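Side-chain contacts in leucyl-tRNA synthetase subunit alpha (Aquifex aeolicus, PDB 3O0A), which forms part of the enzyme that attaches leucine to its tRNA, the fragment here being the CP1 hydrolytic domain, which probably removes wrongly attached amino acids: residues E15-F20 with K34-Y39; L21-E26 with L68-E73; P116-K121 with P159-V164; P123-N128 with K154-P159; D187-L192 with T202-D207. All blocks are in the same frame, centred on the assembly; numbering follows the deposited sequence.

Interaction 1: residues E15-F20 with K34-Y39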
# COMPACT_ATOMS: atom_id res chain seq x y z
N GLU A 15 2.38 -5.55 18.41
CA GLU A 15 3.02 -5.38 19.72
C GLU A 15 2.78 -6.57 20.66
O GLU A 15 3.64 -6.91 21.48
CB GLU A 15 2.51 -4.08 20.35
CG GLU A 15 2.96 -3.80 21.78
CD GLU A 15 4.44 -3.47 21.89
OE1 GLU A 15 4.97 -2.76 21.00
OE2 GLU A 15 5.08 -3.92 22.87
N GLU A 16 1.61 -7.19 20.53
CA GLU A 16 1.23 -8.31 21.38
C GLU A 16 0.85 -9.52 20.52
O GLU A 16 -0.33 -9.83 20.38
CB GLU A 16 0.07 -7.90 22.29
CG GLU A 16 0.40 -6.82 23.32
CD GLU A 16 -0.68 -6.67 24.38
OE1 GLU A 16 -1.85 -6.38 24.01
OE2 GLU A 16 -0.37 -6.85 25.58
N PRO A 17 1.85 -10.22 19.95
CA PRO A 17 1.55 -11.30 19.00
C PRO A 17 0.61 -12.40 19.53
O PRO A 17 -0.20 -12.92 18.75
CB PRO A 17 2.93 -11.89 18.69
CG PRO A 17 3.88 -10.77 18.95
CD PRO A 17 3.31 -10.07 20.15
N GLU A 18 0.70 -12.75 20.82
CA GLU A 18 -0.15 -13.82 21.39
C GLU A 18 -1.65 -13.54 21.23
O GLU A 18 -2.45 -14.46 21.05
CB GLU A 18 0.20 -14.09 22.87
CG GLU A 18 1.62 -14.62 23.07
CD GLU A 18 2.69 -13.53 23.08
OE1 GLU A 18 2.36 -12.33 22.91
OE2 GLU A 18 3.87 -13.88 23.26
N LYS A 19 -2.01 -12.26 21.27
CA LYS A 19 -3.41 -11.83 21.10
C LYS A 19 -3.92 -12.08 19.67
O LYS A 19 -5.13 -12.12 19.45
CB LYS A 19 -3.52 -10.34 21.46
CG LYS A 19 -4.85 -9.64 21.14
CD LYS A 19 -4.80 -8.17 21.64
CE LYS A 19 -5.97 -7.34 21.13
NZ LYS A 19 -5.97 -5.99 21.80
N PHE A 20 -2.99 -12.26 18.73
CA PHE A 20 -3.34 -12.38 17.33
C PHE A 20 -2.90 -13.67 16.64
O PHE A 20 -3.17 -13.85 15.44
CB PHE A 20 -2.80 -11.17 16.56
CG PHE A 20 -3.20 -9.87 17.16
CD1 PHE A 20 -4.39 -9.25 16.80
CD2 PHE A 20 -2.38 -9.26 18.11
CE1 PHE A 20 -4.75 -8.04 17.38
CE2 PHE A 20 -2.73 -8.06 18.69
CZ PHE A 20 -3.92 -7.45 18.32
N LYS A 34 9.10 -13.42 16.31
CA LYS A 34 10.48 -12.96 16.38
C LYS A 34 10.60 -11.47 16.08
O LYS A 34 11.35 -10.77 16.74
CB LYS A 34 11.40 -13.73 15.42
CG LYS A 34 11.58 -15.20 15.73
CD LYS A 34 12.55 -15.87 14.74
CE LYS A 34 12.57 -17.39 14.89
NZ LYS A 34 13.47 -17.83 15.98
N GLU A 35 9.87 -11.01 15.07
CA GLU A 35 10.01 -9.62 14.62
C GLU A 35 8.85 -8.71 15.01
O GLU A 35 8.96 -7.48 14.86
CB GLU A 35 10.19 -9.55 13.09
CG GLU A 35 11.42 -10.28 12.55
CD GLU A 35 11.70 -9.90 11.11
OE1 GLU A 35 11.68 -8.69 10.78
OE2 GLU A 35 11.95 -10.82 10.30
N LYS A 36 7.77 -9.30 15.51
CA LYS A 36 6.54 -8.57 15.85
C LYS A 36 6.04 -7.79 14.63
O LYS A 36 5.63 -6.62 14.73
CB LYS A 36 6.74 -7.68 17.08
CG LYS A 36 6.82 -8.47 18.40
CD LYS A 36 6.93 -7.53 19.60
CE LYS A 36 6.66 -8.26 20.90
NZ LYS A 36 6.90 -7.39 22.10
N ARG A 37 6.09 -8.47 13.48
CA ARG A 37 5.68 -7.89 12.19
C ARG A 37 4.98 -8.91 11.32
O ARG A 37 5.30 -10.10 11.38
CB ARG A 37 6.91 -7.42 11.41
CG ARG A 37 7.61 -6.25 12.01
CD ARG A 37 8.88 -5.95 11.24
NE ARG A 37 9.53 -4.79 11.82
CZ ARG A 37 10.59 -4.17 11.32
NH1 ARG A 37 11.17 -4.61 10.21
NH2 ARG A 37 11.08 -3.11 11.95
N ILE A 38 4.05 -8.42 10.50
CA ILE A 38 3.53 -9.17 9.35
C ILE A 38 3.88 -8.36 8.12
O ILE A 38 3.44 -7.23 7.97
CB ILE A 38 2.00 -9.39 9.42
CG1 ILE A 38 1.62 -10.19 10.69
CG2 ILE A 38 1.48 -10.08 8.13
CD1 ILE A 38 2.04 -11.65 10.71
N TYR A 39 4.72 -8.93 7.26
CA TYR A 39 5.20 -8.16 6.11
C TYR A 39 4.19 -8.11 4.98
O TYR A 39 3.57 -9.13 4.66
CB TYR A 39 6.52 -8.73 5.60
CG TYR A 39 7.70 -8.33 6.46
CD1 TYR A 39 8.25 -7.04 6.37
CD2 TYR A 39 8.26 -9.22 7.36
CE1 TYR A 39 9.33 -6.66 7.15
CE2 TYR A 39 9.36 -8.85 8.15
CZ TYR A 39 9.88 -7.57 8.04
OH TYR A 39 10.95 -7.17 8.80

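Interaction 2: residues L21-E26 with L68-E73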
# COMPACT_ATOMS: atom_id res chain seq x y z
N LEU A 21 -2.28 -14.58 17.38
CA LEU A 21 -1.73 -15.80 16.78
C LEU A 21 -2.75 -16.64 16.01
O LEU A 21 -2.43 -17.26 14.99
CB LEU A 21 -1.07 -16.69 17.85
CG LEU A 21 0.37 -16.33 18.21
CD1 LEU A 21 0.81 -17.17 19.41
CD2 LEU A 21 1.30 -16.55 16.99
N ASN A 22 -4.00 -16.68 16.49
CA ASN A 22 -4.98 -17.48 15.77
C ASN A 22 -5.50 -16.84 14.47
O ASN A 22 -6.26 -17.46 13.73
CB ASN A 22 -6.09 -18.03 16.70
CG ASN A 22 -7.14 -16.99 17.07
OD1 ASN A 22 -7.19 -15.90 16.52
ND2 ASN A 22 -8.03 -17.36 17.99
N CYS A 23 -5.05 -15.61 14.19
CA CYS A 23 -5.34 -14.94 12.92
C CYS A 23 -4.37 -15.32 11.82
O CYS A 23 -4.62 -15.03 10.66
CB CYS A 23 -5.28 -13.43 13.07
SG CYS A 23 -6.65 -12.81 14.04
N VAL A 24 -3.23 -15.92 12.19
CA VAL A 24 -2.13 -16.11 11.24
C VAL A 24 -1.80 -17.58 11.02
O VAL A 24 -1.86 -18.38 11.96
CB VAL A 24 -0.85 -15.32 11.63
CG1 VAL A 24 -1.18 -13.85 12.02
CG2 VAL A 24 -0.12 -15.99 12.77
N PRO A 25 -1.47 -17.95 9.77
CA PRO A 25 -1.06 -19.33 9.52
C PRO A 25 0.33 -19.61 10.04
O PRO A 25 1.12 -18.68 10.24
CB PRO A 25 -1.07 -19.43 8.00
CG PRO A 25 -0.76 -18.05 7.53
CD PRO A 25 -1.43 -17.13 8.54
N GLU A 26 0.63 -20.89 10.23
CA GLU A 26 1.90 -21.34 10.77
C GLU A 26 3.09 -20.70 10.04
O GLU A 26 4.08 -20.34 10.67
CB GLU A 26 1.97 -22.86 10.67
CG GLU A 26 3.15 -23.49 11.40
CD GLU A 26 4.40 -23.62 10.54
OE1 GLU A 26 4.32 -23.50 9.29
OE2 GLU A 26 5.47 -23.87 11.13
N LEU A 68 -5.22 -10.25 7.74
CA LEU A 68 -5.25 -8.86 8.23
C LEU A 68 -6.63 -8.41 8.69
O LEU A 68 -6.74 -7.65 9.66
CB LEU A 68 -4.68 -7.91 7.18
CG LEU A 68 -3.22 -8.16 6.83
CD1 LEU A 68 -2.85 -7.19 5.71
CD2 LEU A 68 -2.29 -8.02 8.06
N ALA A 69 -7.68 -8.89 8.02
CA ALA A 69 -9.05 -8.59 8.48
C ALA A 69 -9.34 -9.21 9.86
O ALA A 69 -10.03 -8.61 10.70
CB ALA A 69 -10.07 -9.06 7.43
N CYS A 70 -8.79 -10.40 10.10
CA CYS A 70 -8.94 -11.06 11.40
C CYS A 70 -8.30 -10.18 12.47
O CYS A 70 -8.88 -9.94 13.53
CB CYS A 70 -8.27 -12.44 11.37
SG CYS A 70 -8.35 -13.36 12.93
N ILE A 71 -7.10 -9.69 12.17
CA ILE A 71 -6.39 -8.78 13.07
C ILE A 71 -7.16 -7.46 13.26
O ILE A 71 -7.31 -7.00 14.39
CB ILE A 71 -4.94 -8.55 12.62
CG1 ILE A 71 -4.17 -9.89 12.73
CG2 ILE A 71 -4.29 -7.44 13.45
CD1 ILE A 71 -2.77 -9.89 12.08
N GLY A 72 -7.67 -6.89 12.17
CA GLY A 72 -8.41 -5.63 12.23
C GLY A 72 -9.70 -5.76 13.01
O GLY A 72 -10.11 -4.83 13.73
N GLU A 73 -10.35 -6.91 12.91
CA GLU A 73 -11.50 -7.19 13.77
C GLU A 73 -11.08 -7.25 15.24
O GLU A 73 -11.75 -6.67 16.13
CB GLU A 73 -12.17 -8.51 13.36
CG GLU A 73 -13.29 -8.95 14.32
CD GLU A 73 -13.82 -10.31 13.99
OE1 GLU A 73 -13.12 -11.31 14.27
OE2 GLU A 73 -14.96 -10.40 13.47

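Interaction 3: residues P116-K121 with P159-V164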
# COMPACT_ATOMS: atom_id res chain seq x y z
N PRO A 116 8.22 1.86 5.54
CA PRO A 116 9.64 1.72 5.92
C PRO A 116 10.46 2.98 5.60
O PRO A 116 11.55 3.14 6.14
CB PRO A 116 10.12 0.53 5.07
CG PRO A 116 9.22 0.55 3.88
CD PRO A 116 7.87 0.97 4.42
N ALA A 117 9.94 3.85 4.74
CA ALA A 117 10.68 5.06 4.34
C ALA A 117 10.64 6.13 5.43
O ALA A 117 11.63 6.83 5.66
CB ALA A 117 10.14 5.61 3.03
N ASN A 118 9.50 6.27 6.09
CA ASN A 118 9.27 7.38 7.01
C ASN A 118 8.64 7.00 8.36
O ASN A 118 8.44 7.87 9.22
CB ASN A 118 8.44 8.48 6.32
CG ASN A 118 7.09 7.97 5.85
OD1 ASN A 118 6.60 6.95 6.32
ND2 ASN A 118 6.48 8.70 4.91
N GLY A 119 8.30 5.72 8.53
CA GLY A 119 7.73 5.21 9.77
C GLY A 119 6.27 5.57 10.02
O GLY A 119 5.72 5.27 11.10
N GLU A 120 5.62 6.19 9.04
CA GLU A 120 4.21 6.55 9.16
C GLU A 120 3.35 5.31 9.07
O GLU A 120 3.70 4.36 8.36
CB GLU A 120 3.81 7.56 8.08
CG GLU A 120 4.45 8.91 8.29
CD GLU A 120 4.15 9.91 7.20
OE1 GLU A 120 3.40 9.60 6.24
OE2 GLU A 120 4.69 11.03 7.31
N LYS A 121 2.27 5.31 9.84
CA LYS A 121 1.31 4.21 9.82
C LYS A 121 0.14 4.55 8.90
O LYS A 121 -0.54 5.58 9.07
CB LYS A 121 0.85 3.89 11.25
CG LYS A 121 1.98 3.32 12.10
CD LYS A 121 1.57 3.17 13.55
CE LYS A 121 2.79 2.88 14.44
NZ LYS A 121 3.38 1.58 14.09
N PRO A 159 -6.04 10.37 2.57
CA PRO A 159 -5.09 11.48 2.44
C PRO A 159 -4.32 11.52 1.13
O PRO A 159 -3.97 10.48 0.57
CB PRO A 159 -4.13 11.25 3.61
CG PRO A 159 -4.89 10.45 4.58
CD PRO A 159 -5.71 9.53 3.74
N ILE A 160 -4.08 12.74 0.66
CA ILE A 160 -3.26 12.97 -0.52
C ILE A 160 -1.99 13.65 -0.02
O ILE A 160 -2.05 14.65 0.70
CB ILE A 160 -3.99 13.84 -1.58
CG1 ILE A 160 -5.38 13.27 -1.86
CG2 ILE A 160 -3.16 13.92 -2.86
CD1 ILE A 160 -6.34 14.26 -2.55
N LYS A 161 -0.83 13.08 -0.36
CA LYS A 161 0.46 13.62 0.08
C LYS A 161 1.40 13.81 -1.11
O LYS A 161 1.78 12.84 -1.77
CB LYS A 161 1.08 12.68 1.12
CG LYS A 161 2.43 13.12 1.69
CD LYS A 161 2.88 12.08 2.70
CE LYS A 161 4.17 12.45 3.39
NZ LYS A 161 4.57 11.33 4.29
N VAL A 162 1.76 15.05 -1.39
CA VAL A 162 2.65 15.35 -2.51
C VAL A 162 4.10 15.05 -2.15
O VAL A 162 4.60 15.51 -1.12
CB VAL A 162 2.51 16.82 -2.98
CG1 VAL A 162 3.42 17.08 -4.18
CG2 VAL A 162 1.06 17.13 -3.34
N VAL A 163 4.77 14.26 -3.00
CA VAL A 163 6.20 13.97 -2.83
C VAL A 163 7.07 14.24 -4.07
O VAL A 163 8.28 14.28 -3.97
CB VAL A 163 6.47 12.54 -2.31
CG1 VAL A 163 6.03 12.41 -0.87
CG2 VAL A 163 5.80 11.49 -3.20
N VAL A 164 6.43 14.40 -5.23
CA VAL A 164 7.13 14.75 -6.46
C VAL A 164 6.54 16.07 -6.95
O VAL A 164 5.40 16.12 -7.41
CB VAL A 164 7.00 13.66 -7.56
CG1 VAL A 164 7.68 14.10 -8.85
CG2 VAL A 164 7.60 12.33 -7.08
O HOH W 1 7.35 11.55 4.60

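Interaction 4: residues P123-N128 with K154-P159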
# COMPACT_ATOMS: atom_id res chain seq x y z
N PRO A 123 -3.31 3.09 6.46
CA PRO A 123 -4.32 2.04 6.49
C PRO A 123 -4.22 1.04 5.33
O PRO A 123 -3.88 1.42 4.21
CB PRO A 123 -5.64 2.82 6.42
CG PRO A 123 -5.28 4.07 5.69
CD PRO A 123 -3.90 4.41 6.15
N VAL A 124 -4.50 -0.23 5.63
CA VAL A 124 -4.50 -1.28 4.63
C VAL A 124 -5.93 -1.61 4.21
O VAL A 124 -6.76 -1.94 5.06
CB VAL A 124 -3.79 -2.54 5.13
CG1 VAL A 124 -3.63 -3.56 3.99
CG2 VAL A 124 -2.42 -2.18 5.70
N TRP A 125 -6.16 -1.52 2.91
CA TRP A 125 -7.44 -1.78 2.25
C TRP A 125 -7.32 -2.95 1.27
O TRP A 125 -6.22 -3.38 0.92
CB TRP A 125 -7.84 -0.52 1.48
CG TRP A 125 -8.32 0.58 2.34
CD1 TRP A 125 -7.59 1.33 3.23
CD2 TRP A 125 -9.65 1.09 2.39
NE1 TRP A 125 -8.40 2.26 3.84
CE2 TRP A 125 -9.67 2.13 3.35
CE3 TRP A 125 -10.83 0.75 1.72
CZ2 TRP A 125 -10.82 2.85 3.64
CZ3 TRP A 125 -11.99 1.46 2.03
CH2 TRP A 125 -11.98 2.49 2.99
N SER A 126 -8.46 -3.49 0.85
CA SER A 126 -8.52 -4.33 -0.35
C SER A 126 -9.41 -3.60 -1.35
O SER A 126 -10.35 -2.91 -0.94
CB SER A 126 -9.07 -5.72 -0.04
OG SER A 126 -9.00 -6.58 -1.16
N ALA A 127 -9.10 -3.73 -2.64
CA ALA A 127 -9.88 -3.03 -3.68
C ALA A 127 -9.96 -3.77 -5.01
O ALA A 127 -9.08 -4.56 -5.33
CB ALA A 127 -9.36 -1.60 -3.88
N ASN A 128 -11.03 -3.51 -5.77
CA ASN A 128 -11.26 -4.22 -7.04
C ASN A 128 -10.24 -3.90 -8.13
O ASN A 128 -9.91 -4.76 -8.94
CB ASN A 128 -12.69 -4.00 -7.56
CG ASN A 128 -13.01 -2.55 -7.87
OD1 ASN A 128 -12.28 -1.63 -7.48
ND2 ASN A 128 -14.13 -2.33 -8.57
N LYS A 154 -10.27 9.70 -3.46
CA LYS A 154 -11.39 10.63 -3.57
C LYS A 154 -12.68 9.99 -3.07
O LYS A 154 -13.43 10.59 -2.29
CB LYS A 154 -11.55 11.09 -5.02
CG LYS A 154 -12.61 12.17 -5.20
CD LYS A 154 -12.89 12.44 -6.68
CE LYS A 154 -13.91 13.55 -6.83
NZ LYS A 154 -13.36 14.87 -6.41
N LYS A 155 -12.94 8.76 -3.52
CA LYS A 155 -14.15 8.02 -3.15
C LYS A 155 -14.19 7.70 -1.66
O LYS A 155 -15.23 7.85 -1.02
CB LYS A 155 -14.27 6.74 -3.99
CG LYS A 155 -15.38 5.75 -3.56
CD LYS A 155 -16.77 6.33 -3.61
CE LYS A 155 -17.76 5.39 -2.93
NZ LYS A 155 -19.15 5.94 -2.91
N TYR A 156 -13.06 7.27 -1.10
CA TYR A 156 -13.05 6.79 0.28
C TYR A 156 -12.40 7.73 1.29
O TYR A 156 -12.08 7.32 2.41
CB TYR A 156 -12.45 5.38 0.35
CG TYR A 156 -13.31 4.33 -0.32
CD1 TYR A 156 -14.47 3.85 0.30
CD2 TYR A 156 -12.98 3.82 -1.57
CE1 TYR A 156 -15.27 2.88 -0.31
CE2 TYR A 156 -13.77 2.84 -2.19
CZ TYR A 156 -14.91 2.38 -1.55
OH TYR A 156 -15.70 1.43 -2.15
N ASP A 157 -12.22 9.00 0.92
CA ASP A 157 -11.73 10.04 1.84
C ASP A 157 -10.35 9.73 2.46
O ASP A 157 -10.14 9.88 3.66
CB ASP A 157 -12.78 10.31 2.94
CG ASP A 157 -12.42 11.50 3.83
OD1 ASP A 157 -11.80 12.47 3.33
OD2 ASP A 157 -12.76 11.45 5.03
N LEU A 158 -9.41 9.30 1.61
CA LEU A 158 -8.04 9.01 2.04
C LEU A 158 -7.08 10.18 1.73
O LEU A 158 -7.30 10.92 0.77
CB LEU A 158 -7.56 7.70 1.41
CG LEU A 158 -8.42 6.47 1.79
CD1 LEU A 158 -8.17 5.29 0.87
CD2 LEU A 158 -8.23 6.07 3.26
N PRO A 159 -6.04 10.37 2.57
CA PRO A 159 -5.09 11.48 2.44
C PRO A 159 -4.32 11.52 1.13
O PRO A 159 -3.97 10.48 0.57
CB PRO A 159 -4.13 11.25 3.61
CG PRO A 159 -4.89 10.45 4.58
CD PRO A 159 -5.71 9.53 3.74

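Interaction 5: residues D187-L192 with T202-D207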
# COMPACT_ATOMS: atom_id res chain seq x y z
N ASP A 187 12.00 13.54 3.49
CA ASP A 187 13.10 13.58 4.45
C ASP A 187 14.46 13.81 3.76
O ASP A 187 14.64 14.81 3.07
CB ASP A 187 13.11 12.28 5.29
CG ASP A 187 11.84 12.10 6.12
OD1 ASP A 187 11.14 13.10 6.37
OD2 ASP A 187 11.56 10.95 6.52
N GLY A 188 15.40 12.87 3.94
CA GLY A 188 16.77 13.01 3.42
C GLY A 188 16.93 13.04 1.90
O GLY A 188 18.01 13.36 1.39
N PHE A 189 15.85 12.71 1.18
CA PHE A 189 15.86 12.70 -0.28
C PHE A 189 15.24 13.95 -0.90
O PHE A 189 15.16 14.05 -2.12
CB PHE A 189 15.16 11.44 -0.80
CG PHE A 189 15.74 10.16 -0.27
CD1 PHE A 189 16.84 9.57 -0.90
CD2 PHE A 189 15.22 9.56 0.87
CE1 PHE A 189 17.38 8.38 -0.40
CE2 PHE A 189 15.77 8.38 1.38
CZ PHE A 189 16.85 7.79 0.73
N ASP A 190 14.80 14.88 -0.05
CA ASP A 190 14.25 16.16 -0.51
C ASP A 190 15.19 16.89 -1.47
O ASP A 190 16.39 17.02 -1.20
CB ASP A 190 13.96 17.08 0.69
CG ASP A 190 12.64 16.78 1.36
OD1 ASP A 190 11.88 15.94 0.83
OD2 ASP A 190 12.37 17.39 2.42
N GLY A 191 14.62 17.36 -2.58
CA GLY A 191 15.38 18.10 -3.58
C GLY A 191 15.95 17.28 -4.73
O GLY A 191 16.34 17.84 -5.75
N LEU A 192 15.99 15.95 -4.57
CA LEU A 192 16.47 15.07 -5.63
C LEU A 192 15.49 15.05 -6.79
O LEU A 192 14.27 15.08 -6.59
CB LEU A 192 16.64 13.63 -5.13
CG LEU A 192 17.68 13.28 -4.07
CD1 LEU A 192 17.70 11.76 -3.90
CD2 LEU A 192 19.06 13.83 -4.43
N THR A 202 15.73 3.17 -3.53
CA THR A 202 15.75 1.72 -3.64
C THR A 202 17.01 1.15 -2.98
O THR A 202 16.93 0.18 -2.23
CB THR A 202 15.62 1.22 -5.10
OG1 THR A 202 14.42 1.73 -5.69
CG2 THR A 202 15.51 -0.29 -5.11
N GLU A 203 18.17 1.76 -3.23
CA GLU A 203 19.41 1.28 -2.60
C GLU A 203 19.38 1.40 -1.07
O GLU A 203 19.88 0.51 -0.37
CB GLU A 203 20.66 1.98 -3.13
CG GLU A 203 21.93 1.74 -2.27
CD GLU A 203 22.52 0.32 -2.33
OE1 GLU A 203 21.79 -0.68 -2.07
OE2 GLU A 203 23.73 0.21 -2.64
N TRP A 204 18.82 2.50 -0.58
CA TRP A 204 18.70 2.73 0.86
C TRP A 204 17.83 1.67 1.52
O TRP A 204 18.19 1.08 2.53
CB TRP A 204 18.12 4.12 1.10
CG TRP A 204 17.88 4.53 2.52
CD1 TRP A 204 18.79 4.64 3.54
CD2 TRP A 204 16.63 4.97 3.06
NE1 TRP A 204 18.17 5.09 4.69
CE2 TRP A 204 16.85 5.31 4.41
CE3 TRP A 204 15.34 5.10 2.52
CZ2 TRP A 204 15.82 5.77 5.23
CZ3 TRP A 204 14.32 5.56 3.35
CH2 TRP A 204 14.58 5.90 4.68
N LEU A 205 16.66 1.42 0.94
CA LEU A 205 15.80 0.36 1.44
C LEU A 205 16.49 -1.00 1.39
O LEU A 205 16.36 -1.80 2.32
CB LEU A 205 14.50 0.33 0.64
CG LEU A 205 13.59 1.52 0.95
CD1 LEU A 205 12.49 1.58 -0.10
CD2 LEU A 205 12.99 1.42 2.34
N GLN A 206 17.21 -1.26 0.30
CA GLN A 206 17.90 -2.53 0.10
C GLN A 206 19.01 -2.70 1.13
O GLN A 206 19.17 -3.79 1.68
CB GLN A 206 18.46 -2.65 -1.31
CG GLN A 206 18.76 -4.11 -1.71
CD GLN A 206 19.12 -4.27 -3.17
OE1 GLN A 206 18.39 -3.84 -4.07
NE2 GLN A 206 20.27 -4.89 -3.42
N ASP A 207 19.74 -1.62 1.41
CA ASP A 207 20.78 -1.62 2.46
C ASP A 207 20.19 -1.98 3.82
O ASP A 207 20.85 -2.61 4.65
CB ASP A 207 21.46 -0.25 2.55
CG ASP A 207 22.43 0.01 1.40
OD1 ASP A 207 22.80 -0.93 0.65
OD2 ASP A 207 22.83 1.18 1.24

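Interaction 1: residues E15-F20 with K34-Y39
Lys-36 lays its aliphatic chain across Pro-17 and then carries its ammonium on to Glu-15. Its CG sits 3.8 Å from CG of Pro-17, and further along its CE passes CD of the same proline at 3.9 Å, the chain running at a slant past the ring. Beyond the proline the polar end finds two oxygens of Glu-15: NZ gives a weak hydrogen bond to the backbone O at 3.4 Å, and NZ to OE2 is a long salt bridge of 4.0 Å. The CB of Glu-15 points away from Lys-36, and it is the bend at chi2 (70°) that swings the carboxylate back. Both charged residues are exposed, so solvent probably weakens their attraction. The contact sits in the connection between the antiparallel strands 6-13 and 37-44, which runs through the loop 15-20 and helix 26-35. Lys-36 is the first residue off the helix, at positive phi (56°), and its backbone is hydrogen-bonded to that of Ile-14. Pro-17, which is buried, also packs on Leu-32 and Leu-33 of the helix. One residue further on, Arg-37 points away from the loop and its NH1 bonds OH of Tyr-39 at 2.9 Å, nearly in the guanidinium plane. That OH in turn donates to OE1 of Glu-35 at 2.6 Å, on the syn side of the carboxylate.

Interaction 2: residues L21-E26 with L68-E73
SG of Cys-23 is the atom the contact turns on: it is bonded to SG of Cys-70 at 2.1 Å, and it also lies 3.7 Å from the backbone N of Ile-71, at packing range. The disulfide is a left-handed one, with chi3 at -65°, somewhat tighter than the roughly 90° a relaxed bridge prefers, and the CB atoms of Cys-23 and Cys-70 are 3.6 Å apart. The two sulfurs are aimed differently. On the helix, SG of Cys-70 stands opposite its own backbone N (chi1 179°), while on the loop SG of Cys-23 lies beside the backbone N (chi1 -70°). Alongside the bridge, CG1 of Ile-71 rests on CB of Cys-23 at 3.7 Å. A looser touch follows one residue along the loop, where CG1 of Val-24 meets CD1 of Ile-71 at 4.3 Å. Around this apolar patch, Val-24 also packs on Leu-32 of helix 26-35 and Ile-71 on Val-111. Arg-74, at the end of helix 64-74, grips the loop through its guanidinium, NH2 bonding OD1 of Asn-22 and NH1 the carbonyl O of Lys-19. Being covalent, the bridge ties the loop ahead of helix 26-35 to helix 64-74 through two cysteines 47 residues apart in sequence; without it the link would probably rest on non-covalent contacts such as those of Ile-71 and Arg-74.

Interaction 3: residues P116-K121 with P159-V164
Lys-161 and Glu-120 approach from opposite directions, the ammonium lying between the two carboxylate oxygens and out of their plane. NZ lies 2.9 Å from OE1 of Glu-120, on its syn side and 28° out of the carboxylate plane, and 3.0 Å from OE2, the second bond being weak. The salt bridge is thus two-pronged but lopsided. Such a meeting needs long arms, because the two CA atoms, of Glu-120 and Lys-161, are 12.1 Å apart. Lys-161 starts with CG opposite its backbone N (chi1 -179°) and stays straight to the tip, and the glutamate chain is also extended beyond CG. Asn-118 reaches toward the same ammonium, but with the wrong end for a direct bond: its ND2 is 3.3 Å from NZ, donor facing donor. A water settles this by accepting from both, 3.0 Å from ND2 of Asn-118 and 2.8 Å from NZ of Lys-161. The segment 116-121 is the connection of a beta hairpin, joining the antiparallel strands 106-114 and 121-127. Within it Asn-118 makes an Asx turn: OD1 accepts from the backbone N of Glu-120 at 3.0 Å, with an N-H...O angle of 164° and the donor above the carbonyl plane. Gly-119 fills the middle of that turn at positive phi. The Asx turn is likely to steady the backbone from which Glu-120 springs. NZ of Lys-161 has a further acceptor in the carbonyl O of Phe-51, and its chain packs on Thr-54, whose OG1 bonds O of Pro-159.

Interaction 4: residues P123-N128 with K154-P159
Trp-125 takes the tight part of this contact, with its six-membered ring against Tyr-156. CZ3 lies 3.8 Å above one face of the tyrosine ring, toward the rim, and CH2 is 3.9 Å from CB of Tyr-156. The ring planes meet at 47° with centroids 5.1 Å apart, neither stacked nor edge-to-face. The tyrosine is held from behind too: CG of its neighbour Lys-155 covers the opposite face, and its OH bonds the backbone N of Gly-106. At the pyrrole end, CD2 of Leu-158 approaches NE1 of Trp-125 at 3.9 Å, and its CD1 sits over the indole face near the rim. The packing thins toward Pro-123, whose CG is 4.3 Å from that same CD2 of Leu-158. Replacing the indole of Trp-125 by the methyl of an alanine would probably uncover one face of Tyr-156 and open a gap beside Leu-158. The solvent side lies at Asp-157, exposed at positive phi, where a Schellman motif closes helix 147-156, and the following Leu-158 directs its CB toward the strand. It is a helix C-terminus packed against a sheet: the end of 147-156 lies on strand 121-127 of the mixed four-stranded sheet of the editing domain.

Interaction 5: residues D187-L192 with T202-D207
Phe-189 presents its edge to the face of Trp-204 in an offset edge-to-face pair, where the loop leading into helix 194-207 folds back against the last turns of that helix. The aromatic contact is the whole of the meeting between the two segments. CE2 of Phe-189 is 3.5 Å from CE3 of Trp-204, and CZ of the phenylalanine stands 3.3 Å above the indole plane, toward its rim. The planes are inclined at 62° and the centroids of the phenyl and the six-membered indole ring are 5.1 Å apart. With CG opposite the backbone N (chi1 178°), the indole of Trp-204 is carried out toward Phe-189. A cation-pi contact with Arg-208 and packing on Phe-51 add to its surroundings. A serine at Trp-204 would probably leave the Phe-189 edge without its facing ring and Arg-208 without its aromatic partner. Phe-189 also packs on the side chains of Lys-200 and Ile-201 of the same helix. Backbone hydrogen bonds shape the loop: N of Asp-190 bonds O of Asp-187 at 3.1 Å, and a type II turn runs from Phe-189 to Leu-192. Gly-191 takes a positive phi there that would jam a CB against the preceding carbonyl. The turn is closed by N of Leu-192 on O of Phe-189, 3.2 Å apart, and CD1 of Leu-192 lies at the edge of the phenyl ring, in its plane.

Interactions 1 and 2 form one neighbourhood, their centres 10 Å apart and their segments alternating along the chain: CD1 of Phe-20 packs on CG2 of Ile-71 at 3.8 Å, and CD1 of Ile-38 on CG1 of Val-24 at 4.1 Å. Interactions 3 and 5 make a second, with centres 13 Å apart, where the hairpin connection meets the last helix and O of Ala-117 lies 3.2 Å from CH2 of Trp-204. Interaction 4 is nested within the loop closed by interaction 3 and shares Pro-159 with it; CG1 of Val-124 also reaches CD1 of Leu-68 in interaction 2, at 4.1 Å. Interactions 4 and 5 lie on opposite sides of the chain's centre, their own centres 26 Å apart.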